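Local structure of glycosyltransferase (Rickettsia africae, 7MI0) at residues 24-29 with 105-110; 206-211 with 243-248; 223-228 with 294-299; 234-239 with 344-349; 313-318 with 363-368. The protein probably transfers a sugar from an activated donor to an acceptor, as a two-domain glycosyltransferase of the GT-B fold. One frame throughout, in Å; residues are numbered along the deposited sequence.

Interaction 1: residues 24-29 with 105-110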
# COMPACT_ATOMS: atom_id res chain seq x y z
N LEU A 24 3.28 -3.37 20.95
CA LEU A 24 3.67 -4.64 20.36
C LEU A 24 2.85 -4.85 19.09
O LEU A 24 1.62 -4.92 19.14
CB LEU A 24 3.45 -5.78 21.36
CG LEU A 24 3.57 -7.24 20.91
CD1 LEU A 24 4.91 -7.51 20.28
CD2 LEU A 24 3.36 -8.16 22.10
N GLN A 25 3.53 -4.92 17.94
CA GLN A 25 2.88 -5.18 16.66
C GLN A 25 3.12 -6.63 16.26
O GLN A 25 4.23 -7.15 16.39
CB GLN A 25 3.40 -4.25 15.56
CG GLN A 25 3.24 -2.77 15.86
CD GLN A 25 3.45 -1.91 14.63
OE1 GLN A 25 2.59 -1.86 13.75
NE2 GLN A 25 4.59 -1.24 14.55
N VAL A 26 2.07 -7.28 15.75
CA VAL A 26 2.14 -8.67 15.32
C VAL A 26 1.93 -8.69 13.81
O VAL A 26 0.88 -8.25 13.32
CB VAL A 26 1.09 -9.53 16.04
CG1 VAL A 26 1.37 -11.01 15.82
CG2 VAL A 26 1.07 -9.21 17.53
N VAL A 27 2.91 -9.20 13.08
CA VAL A 27 2.90 -9.23 11.62
C VAL A 27 2.75 -10.68 11.16
O VAL A 27 3.48 -11.54 11.65
CB VAL A 27 4.17 -8.60 11.02
CG1 VAL A 27 4.08 -8.57 9.51
CG2 VAL A 27 4.38 -7.22 11.59
N PRO A 28 1.85 -10.98 10.22
CA PRO A 28 1.71 -12.36 9.74
C PRO A 28 2.55 -12.66 8.51
O PRO A 28 3.30 -11.81 8.02
CB PRO A 28 0.22 -12.46 9.43
CG PRO A 28 -0.13 -11.08 8.95
CD PRO A 28 0.77 -10.12 9.71
N ALA A 29 2.43 -13.89 8.00
CA ALA A 29 3.15 -14.27 6.79
C ALA A 29 2.57 -13.60 5.55
O ALA A 29 3.31 -13.24 4.63
CB ALA A 29 3.15 -15.79 6.63
N VAL A 105 -1.52 -4.27 22.12
CA VAL A 105 -1.13 -5.23 21.10
C VAL A 105 -1.87 -4.88 19.82
O VAL A 105 -3.10 -4.80 19.81
CB VAL A 105 -1.43 -6.67 21.54
CG1 VAL A 105 -1.19 -7.62 20.37
CG2 VAL A 105 -0.57 -7.05 22.72
N HIS A 106 -1.11 -4.68 18.74
CA HIS A 106 -1.61 -4.17 17.47
C HIS A 106 -1.44 -5.26 16.42
O HIS A 106 -0.32 -5.59 16.03
CB HIS A 106 -0.83 -2.90 17.10
CG HIS A 106 -1.39 -2.14 15.95
ND1 HIS A 106 -0.93 -0.89 15.60
CD2 HIS A 106 -2.37 -2.44 15.06
CE1 HIS A 106 -1.59 -0.45 14.54
NE2 HIS A 106 -2.47 -1.38 14.20
N THR A 107 -2.55 -5.83 15.97
CA THR A 107 -2.53 -6.94 15.02
C THR A 107 -2.93 -6.47 13.63
O THR A 107 -3.88 -5.70 13.47
CB THR A 107 -3.46 -8.08 15.46
OG1 THR A 107 -4.83 -7.70 15.26
CG2 THR A 107 -3.26 -8.37 16.93
N ARG A 108 -2.19 -6.94 12.63
CA ARG A 108 -2.45 -6.64 11.23
C ARG A 108 -2.62 -7.93 10.44
O ARG A 108 -2.16 -8.04 9.30
CB ARG A 108 -1.33 -5.77 10.65
CG ARG A 108 -0.53 -5.01 11.70
CD ARG A 108 0.48 -4.06 11.06
NE ARG A 108 -0.15 -2.83 10.61
CZ ARG A 108 0.19 -1.62 11.01
NH1 ARG A 108 1.21 -1.42 11.82
NH2 ARG A 108 -0.50 -0.57 10.57
N SER A 109 -3.30 -8.90 11.04
CA SER A 109 -3.50 -10.24 10.49
C SER A 109 -4.75 -10.31 9.62
O SER A 109 -5.68 -9.52 9.78
CB SER A 109 -3.59 -11.27 11.62
OG SER A 109 -2.45 -11.19 12.46
N ARG A 110 -4.77 -11.28 8.70
CA ARG A 110 -5.90 -11.41 7.79
C ARG A 110 -7.13 -11.93 8.52
O ARG A 110 -8.18 -11.28 8.55
CB ARG A 110 -5.53 -12.33 6.62
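Val26 stands on the same sheet face as Val105, and its CG2, on the branch beside its backbone N (CG1 anti to that N, chi1 -167°), meets Val105 CG1 at 4.0 Å. Leu24 and Val105 lie side by side on this face, while Gln25 and His106 share the other. The strands run 4.7 Å apart, stitched by His106 N to Leu24 O (2.8 Å) and by Val26 N to His106 O (2.9 Å). Beyond the strands, Val26 O receives a weak bond from Arg108 N, and Pro28 CD rests 3.6 Å from Arg108 O.

Gln25 and Arg108 meet on the face that carries His106. Arg108 bends at chi3 (80°) and sends its guanidinium across to strand 22-26, where its edge faces Gln25 OE1; the amide and guanidinium planes stand 56° apart, and His106 CE1 lies over one guanidinium face, offset toward the rim. Arg108 NE is hydrogen-bonded to His132 NE2, Gln25 NE2 weakly to Thr39 O, and the His106 ring nitrogens to Tyr389 and Thr130.

Strands 52-57 and 126-131 flank this central pair in the parallel sheet of the N-terminal domain. Helix 35-48 covers Gln25 and Arg108, and helix 114-122 packs on Val26 and Val105.

Interaction 2: residues 206-211 with 243-248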
# COMPACT_ATOMS: atom_id res chain seq x y z
N TYR A 206 17.44 1.98 -18.64
CA TYR A 206 16.16 1.47 -19.10
C TYR A 206 15.91 1.74 -20.58
O TYR A 206 14.76 1.70 -21.02
CB TYR A 206 15.02 2.04 -18.25
CG TYR A 206 14.96 1.45 -16.86
CD1 TYR A 206 15.77 1.93 -15.84
CD2 TYR A 206 14.10 0.40 -16.57
CE1 TYR A 206 15.73 1.38 -14.57
CE2 TYR A 206 14.04 -0.15 -15.31
CZ TYR A 206 14.86 0.34 -14.31
OH TYR A 206 14.81 -0.20 -13.04
N ASP A 207 16.96 2.03 -21.34
CA ASP A 207 16.87 2.18 -22.80
C ASP A 207 15.79 3.18 -23.19
O ASP A 207 15.00 2.94 -24.10
CB ASP A 207 16.63 0.82 -23.46
CG ASP A 207 17.64 -0.23 -23.04
OD1 ASP A 207 18.86 0.07 -23.08
OD2 ASP A 207 17.23 -1.35 -22.67
N VAL A 208 15.76 4.31 -22.50
CA VAL A 208 14.70 5.30 -22.66
C VAL A 208 15.02 6.23 -23.83
O VAL A 208 16.09 6.85 -23.85
CB VAL A 208 14.48 6.10 -21.36
CG1 VAL A 208 13.67 7.35 -21.63
CG2 VAL A 208 13.80 5.22 -20.31
N PRO A 209 14.13 6.33 -24.82
CA PRO A 209 14.35 7.28 -25.91
C PRO A 209 14.22 8.72 -25.44
O PRO A 209 13.68 9.02 -24.37
CB PRO A 209 13.24 6.93 -26.92
CG PRO A 209 12.83 5.54 -26.57
CD PRO A 209 12.99 5.45 -25.08
N SER A 210 14.71 9.64 -26.29
CA SER A 210 14.89 11.03 -25.87
C SER A 210 13.58 11.82 -25.91
O SER A 210 13.04 12.20 -24.86
CB SER A 210 15.95 11.70 -26.75
OG SER A 210 15.61 11.64 -28.12
N ASN A 211 13.07 12.10 -27.11
CA ASN A 211 12.01 13.10 -27.27
C ASN A 211 10.63 12.47 -27.37
O ASN A 211 9.87 12.75 -28.30
CB ASN A 211 12.31 13.97 -28.50
N TYR A 243 6.93 5.69 -25.01
CA TYR A 243 7.73 4.59 -24.50
C TYR A 243 7.20 4.19 -23.13
O TYR A 243 7.22 5.00 -22.20
CB TYR A 243 9.21 4.98 -24.41
CG TYR A 243 10.12 3.83 -24.04
CD1 TYR A 243 10.23 2.72 -24.87
CD2 TYR A 243 10.87 3.86 -22.87
CE1 TYR A 243 11.06 1.66 -24.53
CE2 TYR A 243 11.70 2.81 -22.53
CZ TYR A 243 11.80 1.71 -23.37
OH TYR A 243 12.63 0.66 -23.03
N CYS A 244 6.72 2.96 -23.02
CA CYS A 244 6.07 2.48 -21.80
C CYS A 244 6.97 1.51 -21.06
O CYS A 244 7.48 0.55 -21.64
CB CYS A 244 4.74 1.80 -22.12
SG CYS A 244 3.93 1.21 -20.64
N LEU A 245 7.16 1.77 -19.76
CA LEU A 245 7.97 0.93 -18.89
C LEU A 245 7.07 0.20 -17.90
O LEU A 245 6.30 0.83 -17.16
CB LEU A 245 9.00 1.77 -18.13
CG LEU A 245 10.16 2.36 -18.92
CD1 LEU A 245 10.81 3.47 -18.12
CD2 LEU A 245 11.17 1.28 -19.25
N MET A 246 7.17 -1.13 -17.88
CA MET A 246 6.48 -1.97 -16.91
C MET A 246 7.51 -2.50 -15.93
O MET A 246 8.28 -3.40 -16.26
CB MET A 246 5.75 -3.11 -17.61
CG MET A 246 4.52 -2.68 -18.37
SD MET A 246 3.97 -3.94 -19.53
CE MET A 246 2.35 -3.30 -19.95
N VAL A 247 7.53 -1.94 -14.72
CA VAL A 247 8.51 -2.30 -13.70
C VAL A 247 7.78 -2.89 -12.50
O VAL A 247 6.81 -2.31 -12.00
CB VAL A 247 9.39 -1.11 -13.30
CG1 VAL A 247 10.24 -0.67 -14.48
CG2 VAL A 247 8.53 0.04 -12.80
N GLY A 248 8.26 -4.05 -12.05
CA GLY A 248 7.64 -4.78 -10.96
C GLY A 248 8.12 -6.21 -10.97
O GLY A 248 8.77 -6.67 -11.91
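Pro209 sits over one face of the Tyr243 ring, its CD 3.6 Å from the ring centroid and 22° off the normal, a CH-pi contact. The two side chains cross at about a right angle, and the proline presents its CD to the aromatic face. Val208 CG2 reaches Tyr243 CE2 at 3.9 Å from an oblique direction and also touches Leu245 CD1, bridging two residues that point from the same side of strand 243-247.

The Tyr243 side chain stands up from the strand, CG anti to the backbone N (chi1 -173°), and this carries the phenol across to the loop backbone. There Tyr206 O lies near the ring plane, 3.1 Å from Tyr243 OH; Gln274 OE1, on the adjacent strand, is a weak partner of the same hydroxyl.

Tyr206 runs at roughly a right angle to both Leu245 and Val247. Its CB meets Leu245 CD2 at 4.0 Å, and its ring carbon CE2 meets Val247 CG1 at 3.9 Å. Phe276 adds an edge-to-face contact to the Tyr206 ring, and Leu285 of helix 282-287 packs beside it.

Here the loop that leaves helix 196-205 lies over one face of a parallel sheet before entering strand 214-218, a packing that belongs to the Rossmann-like alpha/beta sandwich of the C-terminal GT-B domain.

Interaction 3: residues 223-228 with 294-299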
# COMPACT_ATOMS: atom_id res chain seq x y z
N SER A 223 -1.95 -11.03 -13.02
CA SER A 223 -2.99 -10.89 -14.04
C SER A 223 -3.95 -9.76 -13.72
O SER A 223 -4.31 -8.97 -14.61
CB SER A 223 -3.76 -12.21 -14.21
OG SER A 223 -4.40 -12.58 -13.00
N TRP A 224 -4.38 -9.64 -12.47
CA TRP A 224 -5.39 -8.65 -12.12
C TRP A 224 -4.85 -7.23 -12.06
O TRP A 224 -5.62 -6.30 -11.77
CB TRP A 224 -6.05 -9.02 -10.79
CG TRP A 224 -5.09 -9.16 -9.65
CD1 TRP A 224 -4.39 -10.28 -9.29
CD2 TRP A 224 -4.74 -8.15 -8.70
NE1 TRP A 224 -3.62 -10.02 -8.18
CE2 TRP A 224 -3.81 -8.71 -7.80
CE3 TRP A 224 -5.12 -6.81 -8.52
CZ2 TRP A 224 -3.26 -8.00 -6.74
CZ3 TRP A 224 -4.56 -6.09 -7.47
CH2 TRP A 224 -3.65 -6.69 -6.59
N LYS A 225 -3.56 -7.02 -12.33
CA LYS A 225 -3.01 -5.67 -12.35
C LYS A 225 -3.38 -4.89 -13.60
O LYS A 225 -3.31 -3.66 -13.58
CB LYS A 225 -1.49 -5.71 -12.21
CG LYS A 225 -0.99 -5.85 -10.78
CD LYS A 225 -1.42 -4.69 -9.90
CE LYS A 225 -0.83 -4.83 -8.51
NZ LYS A 225 -1.29 -3.75 -7.60
N GLY A 226 -3.75 -5.57 -14.69
CA GLY A 226 -4.23 -4.90 -15.88
C GLY A 226 -3.22 -4.70 -16.99
O GLY A 226 -3.50 -3.95 -17.93
N HIS A 227 -2.05 -5.35 -16.92
CA HIS A 227 -1.05 -5.21 -17.97
C HIS A 227 -1.64 -5.48 -19.35
O HIS A 227 -1.40 -4.73 -20.30
CB HIS A 227 0.13 -6.16 -17.71
CG HIS A 227 0.94 -5.78 -16.51
ND1 HIS A 227 0.54 -6.03 -15.22
CD2 HIS A 227 2.14 -5.15 -16.42
CE1 HIS A 227 1.45 -5.58 -14.38
NE2 HIS A 227 2.44 -5.05 -15.08
N LEU A 228 -2.44 -6.55 -19.48
CA LEU A 228 -3.02 -6.89 -20.77
C LEU A 228 -3.91 -5.76 -21.29
O LEU A 228 -3.91 -5.47 -22.50
CB LEU A 228 -3.81 -8.19 -20.67
CG LEU A 228 -3.01 -9.44 -20.27
CD1 LEU A 228 -3.93 -10.63 -20.07
CD2 LEU A 228 -1.95 -9.75 -21.33
N SER A 294 -2.16 2.97 -13.10
CA SER A 294 -2.71 1.84 -12.36
C SER A 294 -3.92 1.35 -13.13
O SER A 294 -4.89 2.10 -13.32
CB SER A 294 -3.10 2.22 -10.94
OG SER A 294 -4.04 1.28 -10.43
N ALA A 295 -3.87 0.11 -13.59
CA ALA A 295 -4.90 -0.43 -14.47
C ALA A 295 -5.56 -1.67 -13.89
O ALA A 295 -6.06 -2.51 -14.62
CB ALA A 295 -4.31 -0.74 -15.84
N SER A 296 -5.56 -1.79 -12.56
CA SER A 296 -6.05 -3.00 -11.91
C SER A 296 -7.52 -3.22 -12.24
O SER A 296 -8.33 -2.29 -12.18
CB SER A 296 -5.85 -2.92 -10.40
OG SER A 296 -4.51 -2.58 -10.09
N ILE A 297 -7.86 -4.46 -12.59
CA ILE A 297 -9.24 -4.81 -12.91
C ILE A 297 -9.95 -5.49 -11.76
O ILE A 297 -11.15 -5.78 -11.86
CB ILE A 297 -9.30 -5.68 -14.18
CG1 ILE A 297 -8.53 -6.98 -13.97
CG2 ILE A 297 -8.72 -4.92 -15.36
CD1 ILE A 297 -8.40 -7.82 -15.21
N GLU A 298 -9.24 -5.78 -10.67
CA GLU A 298 -9.82 -6.21 -9.41
C GLU A 298 -9.44 -5.22 -8.32
O GLU A 298 -8.32 -4.69 -8.33
CB GLU A 298 -9.34 -7.63 -9.04
CG GLU A 298 -9.95 -8.72 -9.93
CD GLU A 298 -9.56 -10.14 -9.52
OE1 GLU A 298 -9.31 -10.38 -8.32
OE2 GLU A 298 -9.52 -11.02 -10.41
N PRO A 299 -10.34 -4.93 -7.39
CA PRO A 299 -10.14 -3.77 -6.51
C PRO A 299 -8.94 -3.94 -5.60
O PRO A 299 -8.58 -5.05 -5.20
CB PRO A 299 -11.45 -3.71 -5.71
CG PRO A 299 -11.95 -5.12 -5.71
CD PRO A 299 -11.56 -5.69 -7.05
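Gly226 and Ala295 pack backbone against backbone in the tight part of this contact: Gly226 CA lies 3.3 Å from Ala295 O in a CA-H...O contact. With a positive phi (98°) and no CB on the side that faces Ala295, Gly226 lets the two chains close up just before helix 227-235 begins, where it holds the N-cap position. Next to it, Trp224 O accepts Ile297 N at 3.0 Å, the donor tilted 30° from the carbonyl plane, and the same oxygen has Ser296 CA close by.

Toward solvent the packing is looser. The chain of exposed Glu298 passes by Trp224 CB, its CD 3.9 Å away, and Glu298 O approaches the indole obliquely.

Lys225 CD lies over one indole face, offset toward the rim, and 3.7 Å from Ser296 OG. Lys225 NZ itself forms a salt bridge with Glu300, which also weakly holds Ser296 OG.

Both loops follow the C-terminal ends of strands in the second Rossmann-like domain. Glu300 begins a sequence matching the E-X7-E motif of GT4 enzymes; by comparison with relatives, this lysine-glutamate corner is consistent with a site for the nucleotide-sugar donor facing the interdomain cleft.

Interaction 4: residues 234-239 with 344-349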
# COMPACT_ATOMS: atom_id res chain seq x y z
N LEU A 234 -2.47 0.65 -25.51
CA LEU A 234 -1.35 1.27 -26.21
C LEU A 234 -1.26 0.82 -27.67
O LEU A 234 -0.63 1.51 -28.47
CB LEU A 234 -0.05 0.95 -25.49
CG LEU A 234 0.06 1.58 -24.10
CD1 LEU A 234 1.37 1.18 -23.44
CD2 LEU A 234 -0.08 3.10 -24.19
N SER A 235 -1.87 -0.32 -28.02
CA SER A 235 -1.93 -0.71 -29.42
C SER A 235 -2.86 0.21 -30.20
O SER A 235 -2.59 0.53 -31.36
CB SER A 235 -2.38 -2.16 -29.54
OG SER A 235 -3.73 -2.31 -29.13
N LYS A 236 -3.96 0.64 -29.57
CA LYS A 236 -4.86 1.61 -30.19
C LYS A 236 -4.20 2.97 -30.39
O LYS A 236 -4.79 3.83 -31.06
CB LYS A 236 -6.12 1.77 -29.33
CG LYS A 236 -7.03 0.55 -29.28
CD LYS A 236 -7.99 0.65 -28.10
CE LYS A 236 -9.12 -0.37 -28.19
NZ LYS A 236 -10.03 -0.06 -29.32
N LEU A 237 -3.02 3.18 -29.82
CA LEU A 237 -2.27 4.42 -29.98
C LEU A 237 -0.92 4.17 -30.66
O LEU A 237 0.06 4.87 -30.40
CB LEU A 237 -2.07 5.11 -28.64
CG LEU A 237 -3.29 5.30 -27.73
CD1 LEU A 237 -2.84 5.81 -26.37
CD2 LEU A 237 -4.29 6.26 -28.34
N LYS A 238 -0.87 3.16 -31.55
CA LYS A 238 0.38 2.84 -32.25
C LYS A 238 0.87 4.00 -33.11
O LYS A 238 2.04 4.01 -33.50
CB LYS A 238 0.19 1.59 -33.11
N HIS A 239 0.01 4.97 -33.41
CA HIS A 239 0.42 6.14 -34.18
C HIS A 239 1.17 7.16 -33.33
O HIS A 239 2.08 7.82 -33.84
CB HIS A 239 -0.80 6.80 -34.83
CG HIS A 239 -1.92 7.10 -33.87
ND1 HIS A 239 -2.86 6.17 -33.52
CD2 HIS A 239 -2.24 8.24 -33.21
CE1 HIS A 239 -3.72 6.71 -32.67
NE2 HIS A 239 -3.36 7.97 -32.46
N ALA A 344 -11.37 3.24 -23.24
CA ALA A 344 -11.42 4.32 -22.26
C ALA A 344 -10.03 4.66 -21.74
O ALA A 344 -9.71 5.83 -21.54
CB ALA A 344 -12.33 3.93 -21.10
N LEU A 345 -9.19 3.64 -21.54
CA LEU A 345 -7.82 3.89 -21.11
C LEU A 345 -7.00 4.52 -22.23
O LEU A 345 -6.23 5.46 -22.00
CB LEU A 345 -7.18 2.58 -20.64
CG LEU A 345 -5.76 2.64 -20.08
CD1 LEU A 345 -5.66 3.68 -18.98
CD2 LEU A 345 -5.34 1.27 -19.56
N ALA A 346 -7.17 4.04 -23.46
CA ALA A 346 -6.40 4.57 -24.58
C ALA A 346 -6.74 6.03 -24.84
O ALA A 346 -5.86 6.83 -25.18
CB ALA A 346 -6.64 3.73 -25.83
N GLN A 347 -8.01 6.40 -24.69
CA GLN A 347 -8.41 7.79 -24.89
C GLN A 347 -7.85 8.69 -23.79
O GLN A 347 -7.40 9.81 -24.08
CB GLN A 347 -9.93 7.89 -24.96
CG GLN A 347 -10.50 7.36 -26.25
CD GLN A 347 -9.91 8.06 -27.46
OE1 GLN A 347 -9.00 7.53 -28.12
NE2 GLN A 347 -10.41 9.24 -27.77
N LYS A 348 -7.86 8.23 -22.53
CA LYS A 348 -7.30 9.04 -21.45
C LYS A 348 -5.80 9.24 -21.63
O LYS A 348 -5.28 10.34 -21.38
CB LYS A 348 -7.60 8.41 -20.09
CG LYS A 348 -9.01 8.66 -19.58
CD LYS A 348 -9.13 9.98 -18.83
CE LYS A 348 -10.59 10.23 -18.45
NZ LYS A 348 -10.73 11.23 -17.35
N ILE A 349 -5.08 8.19 -22.04
CA ILE A 349 -3.65 8.33 -22.30
C ILE A 349 -3.43 9.31 -23.45
O ILE A 349 -2.52 10.14 -23.41
CB ILE A 349 -3.02 6.96 -22.60
CG1 ILE A 349 -3.15 6.05 -21.38
CG2 ILE A 349 -1.57 7.11 -22.98
CD1 ILE A 349 -2.58 4.67 -21.59
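Leu237 lays its branched end against the backbone of helix 342-355 at Ala346: CD1 lies 3.4 Å from Ala346 O and CD2 3.6 Å from the same oxygen, both methyls on the same side of it. The CD1 methyl continues to Ile349 CG2, 3.8 Å away, the two side chains lying obliquely to each other. The Leu237 CG is anti to its own carbonyl carbon (chi1 -50°), and from there the side chain extends toward the helix, across the groove between Ala346 and Ile349, one turn apart.

Leu234 enters the same patch from deeper in the fold. Its CB points away from helix 342-355, yet its CD2 turns back to Ile349 CD1 at 3.9 Å, the side chains crossing at about a right angle. On the outer side Lys236 contributes only carbon: its CB meets Ala346 CB at 4.0 Å, and its amino end leads away from the helix.

The contact lies within the Rossmann-like C-terminal domain, where helices 227-235 and 342-355 lie on the same face of the six-stranded parallel sheet. Ile349 and Leu345 also touch Leu230, and Ile317 on strand 315-319 packs beneath them.

A type I turn runs from Ser235 to Lys238, closed by Lys238 N to Ser235 O at 3.1 Å. Leu237, within the turn, points its CB toward helix 342-355. Lys238 O is held beyond the turn by Lys272 NZ, on the way to strand 243-247.

Interaction 5: residues 313-318 with 363-368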
# COMPACT_ATOMS: atom_id res chain seq x y z
N LYS A 313 4.53 14.69 -8.74
CA LYS A 313 4.04 15.73 -9.65
C LYS A 313 3.83 15.19 -11.07
O LYS A 313 4.21 15.82 -12.06
CB LYS A 313 4.97 16.96 -9.67
CG LYS A 313 5.01 17.76 -8.37
CD LYS A 313 5.99 18.93 -8.47
CE LYS A 313 5.79 19.95 -7.35
NZ LYS A 313 6.71 21.11 -7.43
N LYS A 314 3.20 14.03 -11.16
CA LYS A 314 2.96 13.37 -12.44
C LYS A 314 1.48 13.38 -12.79
O LYS A 314 0.61 13.58 -11.94
CB LYS A 314 3.48 11.93 -12.42
CG LYS A 314 4.95 11.83 -12.09
CD LYS A 314 5.78 12.64 -13.07
CE LYS A 314 7.21 12.81 -12.58
NZ LYS A 314 8.10 13.40 -13.60
N LEU A 315 1.19 13.16 -14.07
CA LEU A 315 -0.18 12.90 -14.50
C LEU A 315 -0.49 11.44 -14.21
O LEU A 315 0.20 10.54 -14.70
CB LEU A 315 -0.37 13.22 -15.98
CG LEU A 315 -0.26 14.69 -16.37
CD1 LEU A 315 -0.62 14.87 -17.83
CD2 LEU A 315 -1.13 15.57 -15.47
N VAL A 316 -1.52 11.20 -13.40
CA VAL A 316 -1.83 9.87 -12.88
C VAL A 316 -3.17 9.40 -13.44
O VAL A 316 -4.16 10.14 -13.41
CB VAL A 316 -1.86 9.88 -11.34
CG1 VAL A 316 -2.60 8.66 -10.82
CG2 VAL A 316 -0.45 9.93 -10.78
N ILE A 317 -3.19 8.17 -13.94
CA ILE A 317 -4.38 7.54 -14.49
C ILE A 317 -4.60 6.23 -13.74
O ILE A 317 -3.74 5.34 -13.78
CB ILE A 317 -4.24 7.30 -16.00
CG1 ILE A 317 -4.01 8.61 -16.74
CG2 ILE A 317 -5.45 6.59 -16.54
CD1 ILE A 317 -3.90 8.44 -18.24
N ALA A 318 -5.74 6.11 -13.05
CA ALA A 318 -6.04 4.93 -12.24
C ALA A 318 -7.44 4.42 -12.55
O ALA A 318 -8.35 5.19 -12.87
CB ALA A 318 -5.93 5.22 -10.75
N LYS A 363 -0.75 22.62 -13.72
CA LYS A 363 -1.71 22.84 -12.64
C LYS A 363 -2.07 21.53 -11.94
O LYS A 363 -2.01 21.43 -10.71
CB LYS A 363 -2.98 23.51 -13.18
CG LYS A 363 -3.90 24.00 -12.08
CD LYS A 363 -5.26 24.45 -12.59
CE LYS A 363 -6.10 24.96 -11.42
NZ LYS A 363 -7.52 25.18 -11.79
N ILE A 364 -2.44 20.52 -12.72
CA ILE A 364 -2.80 19.22 -12.16
C ILE A 364 -1.60 18.59 -11.46
O ILE A 364 -1.73 18.00 -10.38
CB ILE A 364 -3.35 18.30 -13.26
CG1 ILE A 364 -4.60 18.92 -13.88
CG2 ILE A 364 -3.59 16.91 -12.71
CD1 ILE A 364 -5.21 18.08 -14.97
N GLN A 365 -0.41 18.69 -12.06
CA GLN A 365 0.77 18.10 -11.45
C GLN A 365 1.09 18.76 -10.12
O GLN A 365 1.37 18.07 -9.13
CB GLN A 365 1.95 18.21 -12.41
CG GLN A 365 1.81 17.30 -13.61
CD GLN A 365 2.81 17.59 -14.70
OE1 GLN A 365 3.54 18.59 -14.64
NE2 GLN A 365 2.85 16.73 -15.71
N GLU A 366 1.06 20.09 -10.07
CA GLU A 366 1.25 20.80 -8.81
C GLU A 366 0.18 20.40 -7.80
O GLU A 366 0.48 20.09 -6.64
CB GLU A 366 1.24 22.31 -9.03
CG GLU A 366 2.41 22.84 -9.85
CD GLU A 366 3.75 22.60 -9.19
OE1 GLU A 366 3.80 22.60 -7.94
OE2 GLU A 366 4.74 22.41 -9.92
N ALA A 367 -1.09 20.40 -8.23
CA ALA A 367 -2.18 20.05 -7.33
C ALA A 367 -2.04 18.63 -6.79
O ALA A 367 -2.49 18.35 -5.68
CB ALA A 367 -3.52 20.21 -8.05
N ALA A 368 -1.41 17.74 -7.57
CA ALA A 368 -1.30 16.35 -7.16
C ALA A 368 -0.36 16.19 -5.97
O ALA A 368 -0.69 15.51 -5.00
CB ALA A 368 -0.84 15.49 -8.34
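Lys313 reaches across helix 359-375 to Glu366, the two side chains oblique to each other, and its NZ forms a salt bridge shared between the two carboxylate oxygens, 3.3 Å from Glu366 OE1 and 3.4 Å from Glu366 OE2. Both bonds are weak. The lysine is fully extended beyond CG, whereas Glu366 folds at chi2 (-62°), bringing its carboxylate back toward Lys313 although its CB points away.

The aliphatic stem of Gln365 packs against Lys313 O. Gln365 O receives a CA-H...O contact from Lys313 CA at 3.6 Å and a weak bond from Ala368 N within the helix. The stronger partner of Ala368 N is Ile364 O at 2.8 Å, as expected of a regular helical turn.

This contact joins a strand to a helix of the C-terminal Rossmann-like domain: Lys313 has left-handed backbone angles in the turn leading out of helix 304-311, and strand 315-319 then enters the sheet. There the Leu315 backbone is bonded to Ile292 on one neighbouring strand, and Val316 to Phe335 on the other.

Lys314 turns away from the helix, and its NZ is satisfied by Ser289 O and, weakly, by Gly287 O. Leu315 makes the apolar part: its CD2 meets Ile364 CG2 at 3.9 Å, nearly at a right angle, and its CG lies 3.8 Å from Gln365 NE2. Leu356 and Cys352 also touch the Leu315 side chain.

In the fold
From the N terminus, interaction 1 closes first, pairing strands 22-26 and 104-107 in the N-terminal domain; its centre lies about 28 Å or more from the centres of the others, all in the C-terminal domain. There the chain opens interactions 2, 3 and 4 in turn at 206-211, 223-228 and 234-239. Interaction 2 closes at 243-248, before 3 and 4, and so crosses both; interaction 3 closes at 294-299, crossing 4. Interaction 5 opens at 313-318 after 3 has closed and crosses 4, which closes at 344-349, before 5 at 363-368. Helix 227-235 serves 3 and 4, and Ile317 packs interaction 5 against 4.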